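Local coordinates for protein transcription anti-terminator antagonist UpxZ (Bacteroides uniformis ATCC 8492, PDB 4EPZ) that probably antagonises transcription anti-termination, taking part in the regulation of capsular polysaccharide synthesis, at residues 51-55 against 56-60; 103-106 against 107-111; 65-68 against 69-73. All blocks are in the same frame, centred on the assembly; numbering follows the deposited sequence.

Contact 1. Residues 51-55 against 56-60. With CA (calcium ion), chain C.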
loop_
_atom_site.group_PDB
_atom_site.type_symbol
_atom_site.label_atom_id
_atom_site.label_comp_id
_atom_site.label_asym_id
_atom_site.label_seq_id
_atom_site.Cartn_x
_atom_site.Cartn_y
_atom_site.Cartn_z
ATOM N N GLU A 51 -5.789 4.573 -15.095
ATOM C CA GLU A 51 -6.580 3.372 -15.358
ATOM C C GLU A 51 -7.665 3.252 -14.306
ATOM O O GLU A 51 -7.419 3.535 -13.127
ATOM C CB GLU A 51 -5.692 2.111 -15.405
ATOM C CG GLU A 51 -4.598 2.191 -16.475
ATOM C CD GLU A 51 -5.038 2.066 -17.925
ATOM O OE1 GLU A 51 -6.191 1.643 -18.176
ATOM O OE2 GLU A 51 -4.197 2.324 -18.814
ATOM N N GLN A 52 -8.867 2.866 -14.762
ATOM C CA GLN A 52 -10.054 2.688 -13.916
ATOM C C GLN A 52 -10.633 1.307 -14.162
ATOM O O GLN A 52 -10.679 0.861 -15.294
ATOM C CB GLN A 52 -11.126 3.767 -14.201
ATOM C CG GLN A 52 -10.633 5.231 -14.218
ATOM C CD GLN A 52 -9.888 5.632 -12.964
ATOM O OE1 GLN A 52 -10.335 5.405 -11.833
ATOM N NE2 GLN A 52 -8.734 6.256 -13.139
ATOM N N SER A 53 -11.047 0.614 -13.117
ATOM C CA SER A 53 -11.567 -0.729 -13.361
ATOM C C SER A 53 -12.921 -0.910 -12.722
ATOM O O SER A 53 -13.105 -0.475 -11.589
ATOM C CB SER A 53 -10.595 -1.777 -12.819
ATOM O OG SER A 53 -11.108 -3.074 -13.064
ATOM N N SER A 54 -13.861 -1.574 -13.428
ATOM C CA SER A 54 -15.179 -1.817 -12.845
ATOM C C SER A 54 -15.150 -3.086 -11.990
ATOM O O SER A 54 -15.970 -3.234 -11.093
ATOM C CB SER A 54 -16.254 -1.912 -13.929
ATOM O OG SER A 54 -16.129 -3.105 -14.683
ATOM N N ASP A 55 -14.191 -3.988 -12.246
ATOM C CA ASP A 55 -14.064 -5.229 -11.501
ATOM C C ASP A 55 -13.421 -4.934 -10.149
ATOM O O ASP A 55 -12.308 -4.391 -10.098
ATOM C CB ASP A 55 -13.259 -6.233 -12.316
ATOM C CG ASP A 55 -13.098 -7.512 -11.566
ATOM O OD1 ASP A 55 -14.098 -8.265 -11.456
ATOM O OD2 ASP A 55 -12.002 -7.727 -10.996
ATOM N N ILE A 56 -14.115 -5.295 -9.050
ATOM C CA ILE A 56 -13.604 -4.925 -7.715
ATOM C C ILE A 56 -12.269 -5.552 -7.368
ATOM O O ILE A 56 -11.453 -4.854 -6.763
ATOM C CB ILE A 56 -14.590 -5.092 -6.540
ATOM C CG1 ILE A 56 -15.017 -6.571 -6.350
ATOM C CG2 ILE A 56 -15.764 -4.110 -6.704
ATOM C CD1 ILE A 56 -15.787 -6.858 -5.107
ATOM N N GLU A 57 -12.003 -6.798 -7.758
ATOM C CA GLU A 57 -10.687 -7.406 -7.448
ATOM C C GLU A 57 -9.578 -6.712 -8.260
ATOM O O GLU A 57 -8.501 -6.444 -7.726
ATOM C CB GLU A 57 -10.734 -8.929 -7.726
ATOM C CG GLU A 57 -9.438 -9.627 -7.347
ATOM C CD GLU A 57 -9.357 -11.136 -7.549
ATOM O OE1 GLU A 57 -10.414 -11.785 -7.678
ATOM O OE2 GLU A 57 -8.221 -11.657 -7.605
ATOM N N GLU A 58 -9.837 -6.417 -9.539
ATOM C CA GLU A 58 -8.835 -5.739 -10.360
ATOM C C GLU A 58 -8.607 -4.315 -9.804
ATOM O O GLU A 58 -7.461 -3.918 -9.598
ATOM C CB GLU A 58 -9.281 -5.719 -11.807
ATOM C CG GLU A 58 -8.213 -5.116 -12.689
ATOM C CD GLU A 58 -8.629 -5.142 -14.135
ATOM O OE1 GLU A 58 -9.518 -4.344 -14.501
ATOM O OE2 GLU A 58 -8.172 -6.052 -14.862
ATOM N N GLU A 59 -9.703 -3.593 -9.505
ATOM C CA GLU A 59 -9.639 -2.265 -8.900
ATOM C C GLU A 59 -8.842 -2.297 -7.562
ATOM O O GLU A 59 -7.984 -1.443 -7.372
ATOM C CB GLU A 59 -11.061 -1.687 -8.723
ATOM C CG GLU A 59 -11.137 -0.267 -8.135
ATOM C CD GLU A 59 -10.583 0.920 -8.919
ATOM O OE1 GLU A 59 -9.931 0.722 -9.973
ATOM O OE2 GLU A 59 -10.860 2.068 -8.496
ATOM N N GLY A 60 -9.071 -3.290 -6.691
ATOM C CA GLY A 60 -8.295 -3.432 -5.460
ATOM C C GLY A 60 -6.803 -3.558 -5.739
ATOM O O GLY A 60 -5.979 -2.917 -5.080
HETATM CA CA CA C . -11.011 0.591 -17.366
HETATM O O HOH W 1 -8.784 2.062 -17.554
HETATM O O HOH W 2 -11.788 3.303 -10.941
HETATM O O HOH W 3 -13.926 -8.973 -8.860
HETATM O O HOH W 4 -9.743 -0.421 -19.185
HETATM O O HOH W 5 -9.148 -0.326 -16.254
HETATM O O HOH W 6 -11.483 -1.547 -17.199
#
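Glu58 reaches back from the first turn of its helix to Ser53 and Asp55. Its CB sits 3.5 Å from Ser53 OG and equally 3.5 Å from Asp55 OD2. CG, anti to the backbone N (chi1 -176°), starts an extended chain that runs on past the serine, with CG 3.6 Å from Ser53 OG. At the tip, Glu58 OE1 accepts a very short bond of 2.5 Å from Ser53 OG, and the same hydroxyl oxygen takes a weak bond from Asp55 N. With an alanine in place of Glu58, Ser53 OG would probably lose its acceptor and be freer to turn. Asp55 is the N-cap of helix 56-72: its OD2 accepts from Glu58 N at 2.9 Å, on the anti side and 24° out of the carboxylate plane, while a water links Asp55 OD1 to Glu57 N. Asp55 O takes the first full helical bond, from Glu59 N. Glu59 bends at chi2, bringing OE1 weakly onto Ser53 N at 3.3 Å, and its OE2 forms a salt bridge with Arg90. Just before this, Gln52 O binds a calcium ion at 2.1 Å, and four waters fill other positions around the metal.

Contact 2. Residues 103-106 against 107-111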
loop_
_atom_site.group_PDB
_atom_site.type_symbol
_atom_site.label_atom_id
_atom_site.label_comp_id
_atom_site.label_asym_id
_atom_site.label_seq_id
_atom_site.Cartn_x
_atom_site.Cartn_y
_atom_site.Cartn_z
ATOM N N LEU A 103 -5.102 -9.285 -0.037
ATOM C CA LEU A 103 -5.279 -8.001 -0.718
ATOM C C LEU A 103 -6.026 -7.007 0.175
ATOM O O LEU A 103 -5.596 -5.837 0.322
ATOM C CB LEU A 103 -6.085 -8.235 -2.006
ATOM C CG LEU A 103 -6.549 -6.960 -2.744
ATOM C CD1 LEU A 103 -5.346 -6.083 -3.241
ATOM C CD2 LEU A 103 -7.494 -7.341 -3.894
ATOM N N LYS A 104 -7.145 -7.470 0.753
ATOM C CA LYS A 104 -7.996 -6.598 1.587
ATOM C C LYS A 104 -7.200 -6.170 2.813
ATOM O O LYS A 104 -7.213 -4.977 3.160
ATOM C CB LYS A 104 -9.308 -7.292 1.961
ATOM C CG LYS A 104 -10.254 -6.300 2.651
ATOM C CD LYS A 104 -11.623 -6.910 2.881
ATOM C CE LYS A 104 -12.555 -5.800 3.296
ATOM N NZ LYS A 104 -13.957 -6.291 3.423
HETATM N N MSE A 105 -6.449 -7.103 3.419
HETATM C CA MSE A 105 -5.609 -6.752 4.573
HETATM C C MSE A 105 -4.579 -5.652 4.205
HETATM O O MSE A 105 -4.401 -4.676 4.942
HETATM C CB MSE A 105 -4.860 -7.992 5.070
HETATM C CG MSE A 105 -3.955 -7.691 6.256
HETATM SE SE MSE A 105 -5.026 -7.215 7.852
HETATM C CE MSE A 105 -3.423 -6.541 8.863
ATOM N N ARG A 106 -3.923 -5.814 3.065
ATOM C CA ARG A 106 -2.926 -4.828 2.601
ATOM C C ARG A 106 -3.587 -3.479 2.315
ATOM O O ARG A 106 -3.034 -2.451 2.683
ATOM C CB ARG A 106 -2.183 -5.368 1.368
ATOM C CG ARG A 106 -1.254 -6.534 1.778
ATOM C CD ARG A 106 -0.779 -7.264 0.553
ATOM N NE ARG A 106 0.419 -8.064 0.859
ATOM C CZ ARG A 106 1.001 -8.889 -0.011
ATOM N NH1 ARG A 106 0.474 -9.077 -1.214
ATOM N NH2 ARG A 106 2.091 -9.566 0.332
ATOM N N LEU A 107 -4.792 -3.480 1.741
ATOM C CA LEU A 107 -5.474 -2.210 1.453
ATOM C C LEU A 107 -5.876 -1.522 2.774
ATOM O O LEU A 107 -5.764 -0.295 2.910
ATOM C CB LEU A 107 -6.710 -2.441 0.595
ATOM C CG LEU A 107 -6.443 -2.707 -0.880
ATOM C CD1 LEU A 107 -7.714 -3.271 -1.540
ATOM C CD2 LEU A 107 -6.055 -1.403 -1.614
ATOM N N LEU A 108 -6.385 -2.306 3.728
ATOM C CA LEU A 108 -6.758 -1.720 5.032
ATOM C C LEU A 108 -5.540 -1.131 5.715
ATOM O O LEU A 108 -5.642 -0.030 6.262
ATOM C CB LEU A 108 -7.392 -2.749 5.971
ATOM C CG LEU A 108 -8.782 -3.292 5.602
ATOM C CD1 LEU A 108 -9.013 -4.627 6.317
ATOM C CD2 LEU A 108 -9.885 -2.260 5.994
ATOM N N THR A 109 -4.371 -1.821 5.639
ATOM C CA THR A 109 -3.171 -1.370 6.334
ATOM C C THR A 109 -2.616 -0.113 5.662
ATOM O O THR A 109 -2.317 0.878 6.336
ATOM C CB THR A 109 -2.159 -2.523 6.401
ATOM O OG1 THR A 109 -2.785 -3.585 7.098
ATOM C CG2 THR A 109 -0.881 -2.101 7.106
ATOM N N TRP A 110 -2.420 -0.160 4.341
ATOM C CA TRP A 110 -1.932 1.014 3.605
ATOM C C TRP A 110 -2.911 2.184 3.691
ATOM O O TRP A 110 -2.476 3.333 3.829
ATOM C CB TRP A 110 -1.649 0.655 2.149
ATOM C CG TRP A 110 -0.319 -0.004 2.034
ATOM C CD1 TRP A 110 -0.074 -1.342 1.978
ATOM C CD2 TRP A 110 0.956 0.633 2.208
ATOM N NE1 TRP A 110 1.287 -1.574 1.980
ATOM C CE2 TRP A 110 1.943 -0.378 2.138
ATOM C CE3 TRP A 110 1.366 1.976 2.319
ATOM C CZ2 TRP A 110 3.314 -0.095 2.215
ATOM C CZ3 TRP A 110 2.728 2.252 2.392
ATOM C CH2 TRP A 110 3.679 1.225 2.374
ATOM N N GLY A 111 -4.209 1.905 3.623
ATOM C CA GLY A 111 -5.223 2.959 3.743
ATOM C C GLY A 111 -5.181 3.598 5.123
ATOM O O GLY A 111 -5.182 4.837 5.248
#
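Leu107, Leu108, Thr109 and Trp110 each send their backbone N-H four residues back, to the carbonyls of Leu103, Lys104, Met105 and Arg106 in turn, as in a regular alpha-helix. Met105 O carries a second bond: Thr109 OG1 donates to it at 2.9 Å, tilted 35° from the carbonyl plane, and comes from the face opposite that used by Thr109 N. What puts the hydroxyl there is chi1 of -59°, which lays OG1 beside its own backbone N, so the polar group of this buried threonine is satisfied within the helix. Selenomethionine Met105 bends at chi2 and crosses the threonine, its CE 3.5 Å from Thr109 OG1. These residues make up the first two turns and more of helix 102-115, an inner member of an all-helical fold, and Met105 and Thr109 both pack on Ile143 of helix 138-152. On another side of the helix, Leu103 and Leu107 run alongside one another in the same direction, with Leu103 CD1 and Leu107 CD1 4.1 Å apart; Leu103 also rests on Leu64 of helix 56-72. Leu108 CG packs over Lys104 O at 3.4 Å. Trp110 lays the edge of its indole by the backbone, CD1 3.2 Å from Arg106 O, while the ring meets Phe150 edge-to-face.

Contact 3. Residues 65-68 against 69-73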
loop_
_atom_site.group_PDB
_atom_site.type_symbol
_atom_site.label_atom_id
_atom_site.label_comp_id
_atom_site.label_asym_id
_atom_site.label_seq_id
_atom_site.Cartn_x
_atom_site.Cartn_y
_atom_site.Cartn_z
ATOM N N ALA A 65 -1.427 -1.326 -5.795
ATOM C CA ALA A 65 -0.174 -1.044 -6.510
ATOM C C ALA A 65 0.155 0.462 -6.492
ATOM O O ALA A 65 1.304 0.834 -6.268
ATOM C CB ALA A 65 -0.260 -1.536 -7.955
ATOM N N LEU A 66 -0.855 1.305 -6.714
ATOM C CA LEU A 66 -0.657 2.764 -6.794
ATOM C C LEU A 66 -0.274 3.343 -5.464
ATOM O O LEU A 66 0.640 4.170 -5.412
ATOM C CB LEU A 66 -1.909 3.439 -7.338
ATOM C CG LEU A 66 -2.193 3.176 -8.813
ATOM C CD1 LEU A 66 -3.611 3.655 -9.171
ATOM C CD2 LEU A 66 -1.105 3.847 -9.711
ATOM N N LEU A 67 -0.941 2.906 -4.376
ATOM C CA LEU A 67 -0.632 3.421 -3.036
ATOM C C LEU A 67 0.760 2.998 -2.616
ATOM O O LEU A 67 1.529 3.795 -2.061
ATOM C CB LEU A 67 -1.676 2.929 -2.011
ATOM C CG LEU A 67 -1.956 3.818 -0.808
ATOM C CD1 LEU A 67 -2.069 5.310 -1.205
ATOM C CD2 LEU A 67 -3.227 3.323 -0.076
HETATM N N MSE A 68 1.081 1.722 -2.857
HETATM C CA MSE A 68 2.415 1.192 -2.557
HETATM C C MSE A 68 3.504 1.912 -3.386
HETATM O O MSE A 68 4.528 2.321 -2.822
HETATM C CB MSE A 68 2.467 -0.318 -2.806
HETATM C CG MSE A 68 1.640 -1.074 -1.797
HETATM SE SE MSE A 68 1.860 -2.979 -2.021
HETATM C CE MSE A 68 3.743 -3.137 -1.545
ATOM N N GLY A 69 3.238 2.101 -4.688
ATOM C CA GLY A 69 4.152 2.737 -5.633
ATOM C C GLY A 69 4.493 4.153 -5.225
ATOM O O GLY A 69 5.669 4.497 -5.067
ATOM N N TYR A 70 3.451 4.980 -5.007
ATOM C CA TYR A 70 3.671 6.376 -4.610
ATOM C C TYR A 70 4.278 6.483 -3.188
ATOM O O TYR A 70 5.011 7.437 -2.915
ATOM C CB TYR A 70 2.392 7.205 -4.737
ATOM C CG TYR A 70 2.008 7.532 -6.170
ATOM C CD1 TYR A 70 2.898 8.177 -7.025
ATOM C CD2 TYR A 70 0.740 7.227 -6.659
ATOM C CE1 TYR A 70 2.556 8.465 -8.354
ATOM C CE2 TYR A 70 0.381 7.524 -7.980
ATOM C CZ TYR A 70 1.290 8.146 -8.818
ATOM O OH TYR A 70 0.934 8.437 -10.109
ATOM N N ASN A 71 4.054 5.490 -2.311
ATOM C CA ASN A 71 4.715 5.536 -1.008
ATOM C C ASN A 71 6.151 5.073 -1.110
ATOM O O ASN A 71 6.980 5.561 -0.352
ATOM C CB ASN A 71 3.996 4.694 0.040
ATOM C CG ASN A 71 2.931 5.510 0.724
ATOM O OD1 ASN A 71 3.226 6.432 1.515
ATOM N ND2 ASN A 71 1.696 5.328 0.289
ATOM N N ALA A 72 6.447 4.124 -2.014
ATOM C CA ALA A 72 7.797 3.559 -2.163
ATOM C C ALA A 72 8.795 4.556 -2.782
ATOM O O ALA A 72 9.940 4.642 -2.331
ATOM C CB ALA A 72 7.757 2.305 -3.020
ATOM N N THR A 73 8.389 5.242 -3.850
ATOM C CA THR A 73 9.318 6.125 -4.577
ATOM C C THR A 73 9.644 7.393 -3.783
ATOM O O THR A 73 8.743 8.002 -3.199
ATOM C CB THR A 73 8.806 6.458 -6.001
ATOM O OG1 THR A 73 9.842 7.197 -6.678
ATOM C CG2 THR A 73 7.480 7.263 -6.008
#
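Leu67 O is gripped twice by Asn71. The amide nitrogen ND2 of Asn71 donates to Leu67 O at 2.8 Å, and the backbone Asn71 N gives the usual helical bond to the same oxygen at 3.1 Å. The two donors arrive from opposite faces of the carbonyl plane, ND2 tilted 35° from it, while the oxygen lies close to the plane of the asparagine amide. A chi1 of -88° turns the Asn71 side chain back toward the preceding turn, alongside Leu67, with Leu67 CD1 4.1 Å from Asn71 ND2. The rotation of the amide is fixed further from outside, ND2 also donating to Glu114 and OD1 taking a weak bond from Lys84, with a calcium ion about 5 Å from this side chain. Tyr70 approaches the preceding turn by its ring, CD2 standing 3.3 Å from Leu66 O; farther along the ring Tyr70 CE2 meets Leu66 CD2 at 4.3 Å in apolar contact, and beyond it the hydroxyl bonds to Asp46. Ala72 adds a small contact, CB 3.2 Å from Met68 O. The end of helix 56-72 is thus enclosed by other helices: Leu66 and Tyr70 lie against 32-49 and 80-92, Met68 and Ala72 rest on Met20 of 5-20, and Leu67, Met68 and Asn71 face Trp110 of 102-115.

From the N terminus the chain first meets contact 1, where the loop after helix 32-49 turns into helix 56-72; contact 3 lies near the far end of that same helix, and contact 2 follows on helix 102-115. Each joins consecutive segments and closes no more than a turn or a cap, so the three run in series, neither nesting nor crossing. Contacts 1 and 3 do not touch, their centres being about 17 Å apart. Contact 2 bridges them in space: Leu103 and Leu107 pack on the Gly60 carbonyl of contact 1, while Trp110 covers Leu67, Met68 and Asn71 of contact 3. Helix 102-115 is thereby packed against helix 56-72 near both of its ends.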